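Local coordinates for rhusiopathiae surface protein B (Erysipelothrix rhusiopathiae, PDB 3V10) that probably binds collagen as a bacterial surface adhesin, the chain here being its collagen-binding region built on immunoglobulin-like DEv-IgG folds, at residues F166-G171 with I187-E192; D197-D202 with T248-K253; V219-E224 with A257-T262. All blocks are in the same frame, centred on the assembly; numbering follows the deposited sequence.

Contact 1 (F166-G171 with I187-E192); sequences FYWKTG and INSPKE
Phe166 and Tyr167 meet Ile187 and Asn188 at the point where an antiparallel beta pairing of the immunoglobulin-like domain gives way to loop. Strand 167-173 is the outermost strand on its side of a five-stranded sheet, and 180-187 is its neighbour. Tyr167 and Ile187 form a non-hydrogen-bonded pair. Just past it, Asn188 N donates a bent bond to Phe166 O at 2.7 Å.

Asn188 also packs against one face of the Phe166 ring, placed there by CG standing anti to the backbone N (chi1 -175°). Asn188 CA makes a CH-pi contact, 4.0 Å from the ring centroid and 16° off the normal. The side-chain amide, inclined 28° to the ring, brings Asn188 OD1 to 3.4 Å from Phe166 CE2, while Tyr285 stacks on the same phenylalanine. Two bonds within the loop fix the rotation of that amide: Asn188 OD1 receives Glu192 N on a lone pair at 2.7 Å, and Asn188 ND2 reaches Glu192 O at 3.2 Å.

Pro190 CD packs against Phe166 CA at 3.6 Å. Ser189 presents its hydroxyl obliquely to the indole of Trp168. The ring of Tyr167 runs alongside Ile187, pointing the same way, with Tyr167 CD1 4.0 Å from Ile187 CG1.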
ATOM      1  N   PHE A 166       5.547  24.287  -0.315  1.00 16.09           N
ATOM      2  CA  PHE A 166       6.373  24.283  -1.510  1.00 13.56           C
ATOM      3  C   PHE A 166       6.772  22.909  -2.020  1.00 12.75           C
ATOM      4  O   PHE A 166       6.790  22.685  -3.225  1.00 12.98           O
ATOM      5  CB  PHE A 166       7.633  25.117  -1.294  1.00 14.78           C
ATOM      6  CG  PHE A 166       8.470  25.258  -2.528  1.00 11.10           C
ATOM      7  CD1 PHE A 166       9.442  24.313  -2.842  1.00 13.18           C
ATOM      8  CD2 PHE A 166       8.267  26.324  -3.399  1.00 13.70           C
ATOM      9  CE1 PHE A 166      10.197  24.431  -4.005  1.00 14.53           C
ATOM     10  CE2 PHE A 166       9.017  26.450  -4.564  1.00 13.40           C
ATOM     11  CZ  PHE A 166       9.984  25.500  -4.869  1.00 14.77           C
ATOM     12  N   TYR A 167       7.105  21.995  -1.118  1.00 10.59           N
ATOM     13  CA  TYR A 167       7.513  20.661  -1.549  1.00  8.84           C
ATOM     14  C   TYR A 167       7.178  19.558  -0.566  1.00  9.40           C
ATOM     15  O   TYR A 167       7.385  19.693   0.639  1.00  8.97           O
ATOM     16  CB  TYR A 167       9.025  20.625  -1.814  1.00  9.73           C
ATOM     17  CG  TYR A 167       9.577  19.225  -2.072  1.00  6.84           C
ATOM     18  CD1 TYR A 167       9.260  18.541  -3.238  1.00  8.57           C
ATOM     19  CD2 TYR A 167      10.375  18.581  -1.125  1.00  7.80           C
ATOM     20  CE1 TYR A 167       9.720  17.242  -3.462  1.00  9.76           C
ATOM     21  CE2 TYR A 167      10.843  17.282  -1.332  1.00  8.06           C
ATOM     22  CZ  TYR A 167      10.506  16.619  -2.510  1.00  9.42           C
ATOM     23  OH  TYR A 167      10.942  15.338  -2.741  1.00  7.31           O
ATOM     24  N   TRP A 168       6.650  18.459  -1.091  1.00  8.95           N
ATOM     25  CA  TRP A 168       6.364  17.299  -0.264  1.00  9.24           C
ATOM     26  C   TRP A 168       6.274  16.092  -1.182  1.00  7.77           C
ATOM     27  O   TRP A 168       5.983  16.219  -2.371  1.00  9.69           O
ATOM     28  CB  TRP A 168       5.077  17.484   0.551  1.00 11.42           C
ATOM     29  CG  TRP A 168       3.814  17.239  -0.193  1.00 12.52           C
ATOM     30  CD1 TRP A 168       3.166  16.044  -0.344  1.00 14.97           C
ATOM     31  CD2 TRP A 168       3.027  18.214  -0.877  1.00 13.65           C
ATOM     32  NE1 TRP A 168       2.016  16.220  -1.080  1.00 15.19           N
ATOM     33  CE2 TRP A 168       1.909  17.543  -1.420  1.00 14.87           C
ATOM     34  CE3 TRP A 168       3.156  19.594  -1.083  1.00 15.34           C
ATOM     35  CZ2 TRP A 168       0.923  18.207  -2.159  1.00 16.57           C
ATOM     36  CZ3 TRP A 168       2.171  20.256  -1.819  1.00 15.76           C
ATOM     37  CH2 TRP A 168       1.071  19.559  -2.347  1.00 16.41           C
ATOM     38  N   LYS A 169       6.561  14.926  -0.625  1.00  8.63           N
ATOM     39  CA  LYS A 169       6.528  13.693  -1.387  1.00  9.18           C
ATOM     40  C   LYS A 169       5.560  12.705  -0.744  1.00  8.48           C
ATOM     41  O   LYS A 169       5.371  12.707   0.467  1.00  8.95           O
ATOM     42  CB  LYS A 169       7.933  13.094  -1.438  1.00 14.20           C
ATOM     43  CG  LYS A 169       8.478  12.716  -0.085  1.00 20.11           C
ATOM     44  CD  LYS A 169       8.377  11.227   0.124  1.00 23.93           C
ATOM     45  CE  LYS A 169       9.447  10.495  -0.662  1.00 26.51           C
ATOM     46  NZ  LYS A 169       9.410  10.803  -2.114  1.00 25.94           N
ATOM     47  N   THR A 170       4.943  11.868  -1.568  1.00  7.78           N
ATOM     48  CA  THR A 170       4.002  10.875  -1.070  1.00 10.13           C
ATOM     49  C   THR A 170       4.205   9.574  -1.822  1.00 10.01           C
ATOM     50  O   THR A 170       4.866   9.540  -2.859  1.00 10.23           O
ATOM     51  CB  THR A 170       2.537  11.324  -1.266  1.00 11.45           C
ATOM     52  OG1 THR A 170       2.218  11.316  -2.661  1.00 11.06           O
ATOM     53  CG2 THR A 170       2.326  12.717  -0.712  1.00 13.70           C
ATOM     54  N   GLY A 171       3.637   8.500  -1.294  1.00 10.66           N
ATOM     55  CA  GLY A 171       3.783   7.213  -1.945  1.00 12.08           C
ATOM     56  C   GLY A 171       2.778   6.216  -1.425  1.00 11.90           C
ATOM     57  O   GLY A 171       2.244   6.368  -0.324  1.00 10.40           O
ATOM     58  N   ILE A 187       6.512  19.517  -6.511  1.00 11.58           N
ATOM     59  CA  ILE A 187       7.397  20.673  -6.492  1.00 12.39           C
ATOM     60  C   ILE A 187       6.735  21.991  -6.856  1.00 13.99           C
ATOM     61  O   ILE A 187       6.169  22.148  -7.936  1.00 14.40           O
ATOM     62  CB  ILE A 187       8.589  20.453  -7.444  1.00 12.47           C
ATOM     63  CG1 ILE A 187       9.218  19.088  -7.158  1.00 12.12           C
ATOM     64  CG2 ILE A 187       9.618  21.566  -7.268  1.00 13.33           C
ATOM     65  CD1 ILE A 187      10.290  18.676  -8.152  1.00 13.02           C
ATOM     66  N   ASN A 188       6.831  22.938  -5.934  1.00 13.66           N
ATOM     67  CA  ASN A 188       6.269  24.265  -6.111  1.00 13.28           C
ATOM     68  C   ASN A 188       4.763  24.302  -6.333  1.00 15.00           C
ATOM     69  O   ASN A 188       4.285  24.834  -7.340  1.00 16.93           O
ATOM     70  CB  ASN A 188       6.976  24.993  -7.259  1.00 14.51           C
ATOM     71  CG  ASN A 188       6.777  26.490  -7.191  1.00 16.84           C
ATOM     72  OD1 ASN A 188       6.146  26.991  -6.260  1.00 15.40           O
ATOM     73  ND2 ASN A 188       7.314  27.215  -8.167  1.00 15.39           N
ATOM     74  N   SER A 189       4.015  23.734  -5.390  1.00 16.42           N
ATOM     75  CA  SER A 189       2.558  23.749  -5.458  1.00 16.53           C
ATOM     76  C   SER A 189       2.063  25.197  -5.378  1.00 17.51           C
ATOM     77  O   SER A 189       1.121  25.573  -6.075  1.00 19.74           O
ATOM     78  CB  SER A 189       1.943  22.948  -4.303  1.00 18.37           C
ATOM     79  OG  SER A 189       2.070  21.552  -4.501  1.00 21.14           O
ATOM     80  N   PRO A 190       2.692  26.029  -4.522  1.00 17.47           N
ATOM     81  CA  PRO A 190       2.288  27.435  -4.373  1.00 18.80           C
ATOM     82  C   PRO A 190       2.480  28.272  -5.632  1.00 18.86           C
ATOM     83  O   PRO A 190       1.911  29.364  -5.750  1.00 21.01           O
ATOM     84  CB  PRO A 190       3.177  27.935  -3.235  1.00 17.57           C
ATOM     85  CG  PRO A 190       3.444  26.698  -2.436  1.00 19.07           C
ATOM     86  CD  PRO A 190       3.702  25.678  -3.509  1.00 18.02           C
ATOM     87  N   LYS A 191       3.290  27.767  -6.559  1.00 18.05           N
ATOM     88  CA  LYS A 191       3.585  28.467  -7.805  1.00 20.43           C
ATOM     89  C   LYS A 191       4.402  29.716  -7.479  1.00 20.50           C
ATOM     90  O   LYS A 191       4.113  30.813  -7.957  1.00 21.38           O
ATOM     91  CB  LYS A 191       2.294  28.868  -8.521  1.00 20.37           C
ATOM     92  CG  LYS A 191       1.378  27.722  -8.913  1.00 22.06           C
ATOM     93  CD  LYS A 191       1.877  26.977 -10.131  1.00 23.15           C
ATOM     94  CE  LYS A 191       0.717  26.294 -10.846  1.00 21.98           C
ATOM     95  NZ  LYS A 191      -0.111  25.473  -9.915  1.00 21.09           N
ATOM     96  N   GLU A 192       5.424  29.539  -6.653  1.00 21.25           N
ATOM     97  CA  GLU A 192       6.284  30.635  -6.247  1.00 20.04           C
ATOM     98  C   GLU A 192       7.260  31.107  -7.333  1.00 20.38           C
ATOM     99  O   GLU A 192       7.609  30.373  -8.255  1.00 17.03           O
ATOM    100  CB  GLU A 192       7.073  30.227  -4.997  1.00 22.99           C
ATOM    101  CG  GLU A 192       6.385  30.310  -3.650  1.00 26.88           C
ATOM    102  CD  GLU A 192       7.409  30.156  -2.530  1.00 29.70           C
ATOM    103  OE1 GLU A 192       8.583  30.549  -2.723  1.00 31.74           O
ATOM    104  OE2 GLU A 192       7.061  29.654  -1.446  1.00 32.56           O
TER

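Contact 2 (D197-D202 with T248-K253)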
ATOM      1  N   ASP A 197      17.715  28.274  -8.845  1.00 15.41           N
ATOM      2  CA  ASP A 197      17.330  26.993  -9.422  1.00 14.87           C
ATOM      3  C   ASP A 197      16.815  26.132  -8.269  1.00 14.49           C
ATOM      4  O   ASP A 197      17.103  26.406  -7.100  1.00 13.82           O
ATOM      5  CB  ASP A 197      18.526  26.290 -10.077  1.00 16.61           C
ATOM      6  CG  ASP A 197      19.185  27.118 -11.173  1.00 22.45           C
ATOM      7  OD1 ASP A 197      18.497  27.912 -11.852  1.00 21.87           O
ATOM      8  OD2 ASP A 197      20.406  26.949 -11.370  1.00 25.04           O
ATOM      9  N   VAL A 198      16.050  25.098  -8.595  1.00 11.42           N
ATOM     10  CA  VAL A 198      15.512  24.200  -7.579  1.00 11.75           C
ATOM     11  C   VAL A 198      16.132  22.824  -7.781  1.00 10.96           C
ATOM     12  O   VAL A 198      16.209  22.336  -8.908  1.00 11.85           O
ATOM     13  CB  VAL A 198      13.978  24.094  -7.694  1.00 10.28           C
ATOM     14  CG1 VAL A 198      13.442  23.095  -6.681  1.00 11.57           C
ATOM     15  CG2 VAL A 198      13.345  25.472  -7.463  1.00 11.24           C
ATOM     16  N   LYS A 199      16.597  22.204  -6.700  1.00  9.63           N
ATOM     17  CA  LYS A 199      17.203  20.880  -6.820  1.00  9.84           C
ATOM     18  C   LYS A 199      16.675  19.920  -5.768  1.00  8.25           C
ATOM     19  O   LYS A 199      16.624  20.249  -4.589  1.00  8.44           O
ATOM     20  CB  LYS A 199      18.730  20.968  -6.702  1.00  7.48           C
ATOM     21  CG  LYS A 199      19.437  19.622  -6.875  1.00  9.70           C
ATOM     22  CD  LYS A 199      20.956  19.781  -6.920  1.00 12.02           C
ATOM     23  CE  LYS A 199      21.637  18.449  -7.199  1.00 13.41           C
ATOM     24  NZ  LYS A 199      23.125  18.579  -7.172  1.00 15.72           N
ATOM     25  N   VAL A 200      16.274  18.735  -6.210  1.00  9.90           N
ATOM     26  CA  VAL A 200      15.770  17.714  -5.299  1.00  8.71           C
ATOM     27  C   VAL A 200      16.610  16.465  -5.493  1.00  8.66           C
ATOM     28  O   VAL A 200      16.832  16.037  -6.619  1.00  9.10           O
ATOM     29  CB  VAL A 200      14.299  17.339  -5.594  1.00  7.14           C
ATOM     30  CG1 VAL A 200      13.877  16.144  -4.709  1.00 10.51           C
ATOM     31  CG2 VAL A 200      13.397  18.530  -5.336  1.00  7.85           C
ATOM     32  N   ILE A 201      17.110  15.904  -4.400  1.00  7.42           N
ATOM     33  CA  ILE A 201      17.879  14.672  -4.488  1.00  6.90           C
ATOM     34  C   ILE A 201      17.053  13.640  -3.733  1.00  5.30           C
ATOM     35  O   ILE A 201      16.871  13.729  -2.518  1.00  5.11           O
ATOM     36  CB  ILE A 201      19.282  14.802  -3.860  1.00  8.35           C
ATOM     37  CG1 ILE A 201      20.095  15.862  -4.612  1.00  9.87           C
ATOM     38  CG2 ILE A 201      20.009  13.458  -3.942  1.00  8.20           C
ATOM     39  CD1 ILE A 201      21.509  16.037  -4.096  1.00 11.09           C
ATOM     40  N   ASP A 202      16.526  12.678  -4.483  1.00  7.60           N
ATOM     41  CA  ASP A 202      15.686  11.638  -3.913  1.00  9.75           C
ATOM     42  C   ASP A 202      16.440  10.322  -3.825  1.00 10.37           C
ATOM     43  O   ASP A 202      16.977   9.837  -4.817  1.00 11.09           O
ATOM     44  CB  ASP A 202      14.432  11.462  -4.776  1.00 12.16           C
ATOM     45  CG  ASP A 202      13.467  10.447  -4.198  1.00 17.06           C
ATOM     46  OD1 ASP A 202      13.902   9.319  -3.885  1.00 20.20           O
ATOM     47  OD2 ASP A 202      12.273  10.772  -4.065  1.00 23.04           O
ATOM     48  N   THR A 248      17.504  12.473  -9.206  1.00  7.35           N
ATOM     49  CA  THR A 248      17.715  13.896  -8.993  1.00  8.74           C
ATOM     50  C   THR A 248      16.912  14.724  -9.976  1.00  9.19           C
ATOM     51  O   THR A 248      16.867  14.419 -11.164  1.00  9.38           O
ATOM     52  CB  THR A 248      19.213  14.247  -9.148  1.00  9.31           C
ATOM     53  OG1 THR A 248      19.982  13.420  -8.270  1.00  8.93           O
ATOM     54  CG2 THR A 248      19.466  15.726  -8.822  1.00  9.67           C
ATOM     55  N   VAL A 249      16.269  15.770  -9.466  1.00  8.75           N
ATOM     56  CA  VAL A 249      15.471  16.662 -10.288  1.00 10.08           C
ATOM     57  C   VAL A 249      16.057  18.055 -10.135  1.00  9.78           C
ATOM     58  O   VAL A 249      16.178  18.564  -9.018  1.00  9.74           O
ATOM     59  CB  VAL A 249      13.992  16.695  -9.824  1.00 10.94           C
ATOM     60  CG1 VAL A 249      13.176  17.637 -10.711  1.00 12.23           C
ATOM     61  CG2 VAL A 249      13.410  15.291  -9.857  1.00 10.61           C
ATOM     62  N   MET A 250      16.434  18.658 -11.259  1.00 11.13           N
ATOM     63  CA  MET A 250      17.001  19.997 -11.259  1.00 11.46           C
ATOM     64  C   MET A 250      16.155  20.885 -12.162  1.00 11.64           C
ATOM     65  O   MET A 250      15.889  20.540 -13.319  1.00 12.25           O
ATOM     66  CB  MET A 250      18.461  19.954 -11.736  1.00 12.33           C
ATOM     67  CG  MET A 250      19.402  19.284 -10.737  1.00 11.58           C
ATOM     68  SD  MET A 250      21.090  18.978 -11.360  1.00 10.65           S
ATOM     69  CE  MET A 250      20.923  17.283 -11.855  1.00 15.50           C
ATOM     70  N   ILE A 251      15.710  22.016 -11.626  1.00 12.26           N
ATOM     71  CA  ILE A 251      14.882  22.944 -12.391  1.00 12.45           C
ATOM     72  C   ILE A 251      15.443  24.363 -12.342  1.00 13.08           C
ATOM     73  O   ILE A 251      15.517  24.976 -11.278  1.00 12.78           O
ATOM     74  CB  ILE A 251      13.437  22.978 -11.851  1.00 12.79           C
ATOM     75  CG1 ILE A 251      12.871  21.558 -11.782  1.00 13.47           C
ATOM     76  CG2 ILE A 251      12.564  23.845 -12.758  1.00 13.93           C
ATOM     77  CD1 ILE A 251      11.513  21.471 -11.115  1.00 10.68           C
ATOM     78  N   PRO A 252      15.859  24.900 -13.499  1.00 13.71           N
ATOM     79  CA  PRO A 252      16.408  26.261 -13.546  1.00 14.10           C
ATOM     80  C   PRO A 252      15.395  27.290 -13.048  1.00 14.41           C
ATOM     81  O   PRO A 252      14.196  27.130 -13.242  1.00 14.86           O
ATOM     82  CB  PRO A 252      16.724  26.453 -15.028  1.00 16.40           C
ATOM     83  CG  PRO A 252      17.042  25.067 -15.490  1.00 16.07           C
ATOM     84  CD  PRO A 252      15.977  24.238 -14.811  1.00 14.27           C
ATOM     85  N   LYS A 253      15.891  28.348 -12.416  1.00 15.30           N
ATOM     86  CA  LYS A 253      15.049  29.410 -11.875  1.00 15.31           C
ATOM     87  C   LYS A 253      13.894  29.890 -12.785  1.00 17.14           C
ATOM     88  O   LYS A 253      12.752  29.963 -12.327  1.00 16.00           O
ATOM     89  CB  LYS A 253      15.938  30.596 -11.476  1.00 17.05           C
ATOM     90  CG  LYS A 253      15.185  31.788 -10.929  1.00 17.03           C
ATOM     91  CD  LYS A 253      16.131  32.948 -10.659  1.00 19.81           C
ATOM     92  CE  LYS A 253      15.398  34.177 -10.132  1.00 22.70           C
ATOM     93  NZ  LYS A 253      16.331  35.339  -9.974  1.00 25.05           N
TER
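Lys199 and Met250 lie side by side and point the same way from one face of an antiparallel sheet, Lys199 CG resting 3.9 Å from Met250 CG. They mark a non-hydrogen-bonded pair between strands 198-204 and 246-251 of the immunoglobulin-like domain, the axes of segments 198-202 and 248-251 being 178° apart. Fully extended beyond CG, the lysine slants across Thr248, bringing Lys199 CE to 3.8 Å from Thr248 CG2.

The other face carries branched aliphatic side chains. Val198 stands beside Ile251 and Val200 beside Val249, each pair with its two CB atoms 4.3 Å apart; both valines of strand 198-204 continue onto Ile283 of strand 276-286. Beneath them the backbone is closed by a regular ladder, for example Val198 N to Ile251 O at 2.7 Å and Val249 N to Val200 O at 2.9 Å.

Asp197 extends the pairing beyond the strands. With CG beside its own backbone N (chi1 -58°), the carboxylate swings over Pro252, the N-cap residue of helix 253-256. Its charge would probably sit favourably at that helix start. Asp197 OD1 uses its anti lone pair to accept Lys253 N at 2.7 Å, with 157° at the hydrogen.

Contact 3 (V219-E224 with A257-T262); sequences VEANGE and AKTTFT
Glu220 and Thr260 form a hydrogen-bonded antiparallel pair, the short segments of their strands running at 164° to each other, with Glu220 N to Thr260 O at 3.0 Å and Thr260 N to Glu220 O at 2.9 Å. Both bonds are close to straight. The pairing joins two inner strands, 208-221 and 260-269, of the five-stranded antiparallel sheet in the immunoglobulin-like domain. Strand 208-221 ends here in a beta hairpin, where a type I' turn from Ala221 to Glu224 sends the chain back as strand 224-229; Asn222 and Gly223, its two central residues, both take positive phi, which glycine adopts readily.

Val219, Thr259 and Phe261 gather on one side of the pairing. Val219 and Phe261 lie alongside each other, with Val219 CG1 3.7 Å from Phe261 CE1. The same methyl meets Thr259 CG2, also at 3.7 Å. With OG1 beside the backbone N (chi1 -60°), Thr259 turns CG2 anti to that nitrogen, and this methyl sits 3.4 Å above the plane of the Phe261 ring, toward its rim. The hydroxyl is held by its own loop: Thr259 OG1 donates to Ala257 O at 3.0 Å from above the carbonyl plane, and the same oxygen packs against Ala221 CB.

On the opposite face Glu220 extends its chain to a salt bridge with Lys191. Where the strands part, a water takes over from direct pairing: it accepts Asn222 N at 2.8 Å and donates to Lys258 O at 2.7 Å.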
ATOM      1  N   VAL A 219       3.115  19.267 -15.496  1.00 17.12           N
ATOM      2  CA  VAL A 219       3.586  20.645 -15.478  1.00 17.39           C
ATOM      3  C   VAL A 219       2.387  21.574 -15.553  1.00 18.21           C
ATOM      4  O   VAL A 219       1.693  21.618 -16.569  1.00 17.29           O
ATOM      5  CB  VAL A 219       4.513  20.924 -16.675  1.00 17.44           C
ATOM      6  CG1 VAL A 219       5.064  22.346 -16.601  1.00 20.47           C
ATOM      7  CG2 VAL A 219       5.640  19.914 -16.691  1.00 19.64           C
ATOM      8  N   GLU A 220       2.143  22.309 -14.472  1.00 19.23           N
ATOM      9  CA  GLU A 220       1.012  23.225 -14.425  1.00 21.25           C
ATOM     10  C   GLU A 220       1.443  24.672 -14.208  1.00 21.34           C
ATOM     11  O   GLU A 220       2.196  24.977 -13.289  1.00 21.32           O
ATOM     12  CB  GLU A 220       0.046  22.812 -13.314  1.00 22.52           C
ATOM     13  CG  GLU A 220      -1.193  23.688 -13.235  1.00 25.33           C
ATOM     14  CD  GLU A 220      -2.110  23.297 -12.102  1.00 27.75           C
ATOM     15  OE1 GLU A 220      -1.688  23.408 -10.928  1.00 29.93           O
ATOM     16  OE2 GLU A 220      -3.252  22.878 -12.387  1.00 28.87           O
ATOM     17  N   ALA A 221       0.963  25.560 -15.069  1.00 22.61           N
ATOM     18  CA  ALA A 221       1.285  26.975 -14.961  1.00 23.19           C
ATOM     19  C   ALA A 221       0.243  27.780 -15.724  1.00 24.77           C
ATOM     20  O   ALA A 221      -0.300  27.312 -16.727  1.00 24.24           O
ATOM     21  CB  ALA A 221       2.675  27.242 -15.518  1.00 22.59           C
ATOM     22  N   ASN A 222      -0.022  28.989 -15.240  1.00 25.94           N
ATOM     23  CA  ASN A 222      -1.006  29.881 -15.838  1.00 28.05           C
ATOM     24  C   ASN A 222      -2.255  29.206 -16.398  1.00 27.41           C
ATOM     25  O   ASN A 222      -2.563  29.336 -17.584  1.00 28.25           O
ATOM     26  CB  ASN A 222      -0.357  30.766 -16.911  1.00 30.85           C
ATOM     27  CG  ASN A 222       0.798  30.089 -17.610  1.00 32.19           C
ATOM     28  OD1 ASN A 222       0.616  29.130 -18.360  1.00 37.36           O
ATOM     29  ND2 ASN A 222       2.005  30.581 -17.360  1.00 33.42           N
ATOM     30  N   GLY A 223      -2.948  28.471 -15.525  1.00 26.92           N
ATOM     31  CA  GLY A 223      -4.205  27.814 -15.865  1.00 26.30           C
ATOM     32  C   GLY A 223      -4.273  26.571 -16.740  1.00 25.86           C
ATOM     33  O   GLY A 223      -5.357  26.187 -17.176  1.00 28.55           O
ATOM     34  N   GLU A 224      -3.143  25.920 -16.985  1.00 25.39           N
ATOM     35  CA  GLU A 224      -3.132  24.735 -17.833  1.00 24.60           C
ATOM     36  C   GLU A 224      -2.169  23.665 -17.367  1.00 23.35           C
ATOM     37  O   GLU A 224      -1.044  23.956 -16.975  1.00 24.17           O
ATOM     38  CB  GLU A 224      -2.734  25.123 -19.238  1.00 26.16           C
ATOM     39  CG  GLU A 224      -1.363  25.761 -19.372  1.00 28.97           C
ATOM     40  CD  GLU A 224      -1.117  26.133 -20.812  1.00 30.60           C
ATOM     41  OE1 GLU A 224      -0.033  26.635 -21.154  1.00 33.03           O
ATOM     42  OE2 GLU A 224      -2.026  25.911 -21.633  1.00 34.12           O
ATOM     43  N   ALA A 257       9.793  29.089 -11.987  1.00 19.13           N
ATOM     44  CA  ALA A 257       8.937  30.239 -11.694  1.00 19.88           C
ATOM     45  C   ALA A 257       7.448  30.024 -11.944  1.00 19.73           C
ATOM     46  O   ALA A 257       7.027  29.667 -13.050  1.00 19.19           O
ATOM     47  CB  ALA A 257       9.413  31.452 -12.489  1.00 21.54           C
ATOM     48  N   LYS A 258       6.663  30.251 -10.894  1.00 20.06           N
ATOM     49  CA  LYS A 258       5.209  30.140 -10.934  1.00 20.73           C
ATOM     50  C   LYS A 258       4.679  28.871 -11.602  1.00 20.23           C
ATOM     51  O   LYS A 258       3.592  28.870 -12.180  1.00 18.45           O
ATOM     52  CB  LYS A 258       4.646  31.382 -11.630  1.00 21.71           C
ATOM     53  CG  LYS A 258       5.177  32.678 -11.031  1.00 23.62           C
ATOM     54  CD  LYS A 258       4.730  33.910 -11.805  1.00 26.97           C
ATOM     55  CE  LYS A 258       5.304  35.174 -11.176  1.00 26.25           C
ATOM     56  NZ  LYS A 258       4.888  36.412 -11.897  1.00 29.40           N
ATOM     57  N   THR A 259       5.435  27.785 -11.497  1.00 17.57           N
ATOM     58  CA  THR A 259       5.032  26.532 -12.117  1.00 17.64           C
ATOM     59  C   THR A 259       5.132  25.363 -11.147  1.00 16.49           C
ATOM     60  O   THR A 259       6.120  25.230 -10.425  1.00 15.97           O
ATOM     61  CB  THR A 259       5.907  26.234 -13.353  1.00 16.15           C
ATOM     62  OG1 THR A 259       5.767  27.298 -14.305  1.00 19.53           O
ATOM     63  CG2 THR A 259       5.491  24.924 -14.007  1.00 18.34           C
ATOM     64  N   THR A 260       4.097  24.527 -11.130  1.00 16.67           N
ATOM     65  CA  THR A 260       4.072  23.355 -10.265  1.00 15.59           C
ATOM     66  C   THR A 260       4.496  22.139 -11.076  1.00 16.52           C
ATOM     67  O   THR A 260       3.958  21.883 -12.156  1.00 17.64           O
ATOM     68  CB  THR A 260       2.662  23.087  -9.704  1.00 17.43           C
ATOM     69  OG1 THR A 260       2.244  24.197  -8.902  1.00 18.20           O
ATOM     70  CG2 THR A 260       2.655  21.824  -8.851  1.00 16.03           C
ATOM     71  N   PHE A 261       5.464  21.396 -10.552  1.00 15.82           N
ATOM     72  CA  PHE A 261       5.961  20.200 -11.214  1.00 15.98           C
ATOM     73  C   PHE A 261       5.672  18.998 -10.338  1.00 15.63           C
ATOM     74  O   PHE A 261       6.110  18.938  -9.190  1.00 17.12           O
ATOM     75  CB  PHE A 261       7.469  20.299 -11.444  1.00 17.06           C
ATOM     76  CG  PHE A 261       7.869  21.402 -12.376  1.00 17.08           C
ATOM     77  CD1 PHE A 261       7.883  21.199 -13.751  1.00 16.51           C
ATOM     78  CD2 PHE A 261       8.221  22.651 -11.878  1.00 17.54           C
ATOM     79  CE1 PHE A 261       8.244  22.227 -14.622  1.00 19.55           C
ATOM     80  CE2 PHE A 261       8.583  23.684 -12.737  1.00 18.85           C
ATOM     81  CZ  PHE A 261       8.596  23.470 -14.113  1.00 17.79           C
ATOM     82  N   THR A 262       4.922  18.047 -10.878  1.00 14.79           N
ATOM     83  CA  THR A 262       4.599  16.837 -10.147  1.00 13.62           C
ATOM     84  C   THR A 262       5.320  15.687 -10.830  1.00 13.99           C
ATOM     85  O   THR A 262       4.890  15.208 -11.877  1.00 13.90           O
ATOM     86  CB  THR A 262       3.087  16.558 -10.152  1.00 14.34           C
ATOM     87  OG1 THR A 262       2.389  17.712  -9.660  1.00 14.64           O
ATOM     88  CG2 THR A 262       2.763  15.370  -9.261  1.00 14.03           C
TER
HETATM   89  O   HOH W   1       1.492  30.170 -13.234  1.00 31.95           O

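The three contacts show how one beta sandwich is tied together. Contacts 1 and 3, their centres about 11 Å apart, belong to the same sheet: Ile187 N probably bonds to Phe261 O at 2.8 Å, and Asn188 O to Thr260 OG1 at 2.6 Å. Contact 2 lies in the other sheet, its centre about 12 Å from that of contact 1 and about 15 Å from that of contact 3. Apolar side chains bridge the layers, Ile187 CD1 meeting Val249 CG1 at 4.0 Å and Ile251 CD1 meeting Phe261 CD2 at 3.6 Å. Contacts 2 and 3 alternate along the chain, and all three fall within the collagen-binding domain.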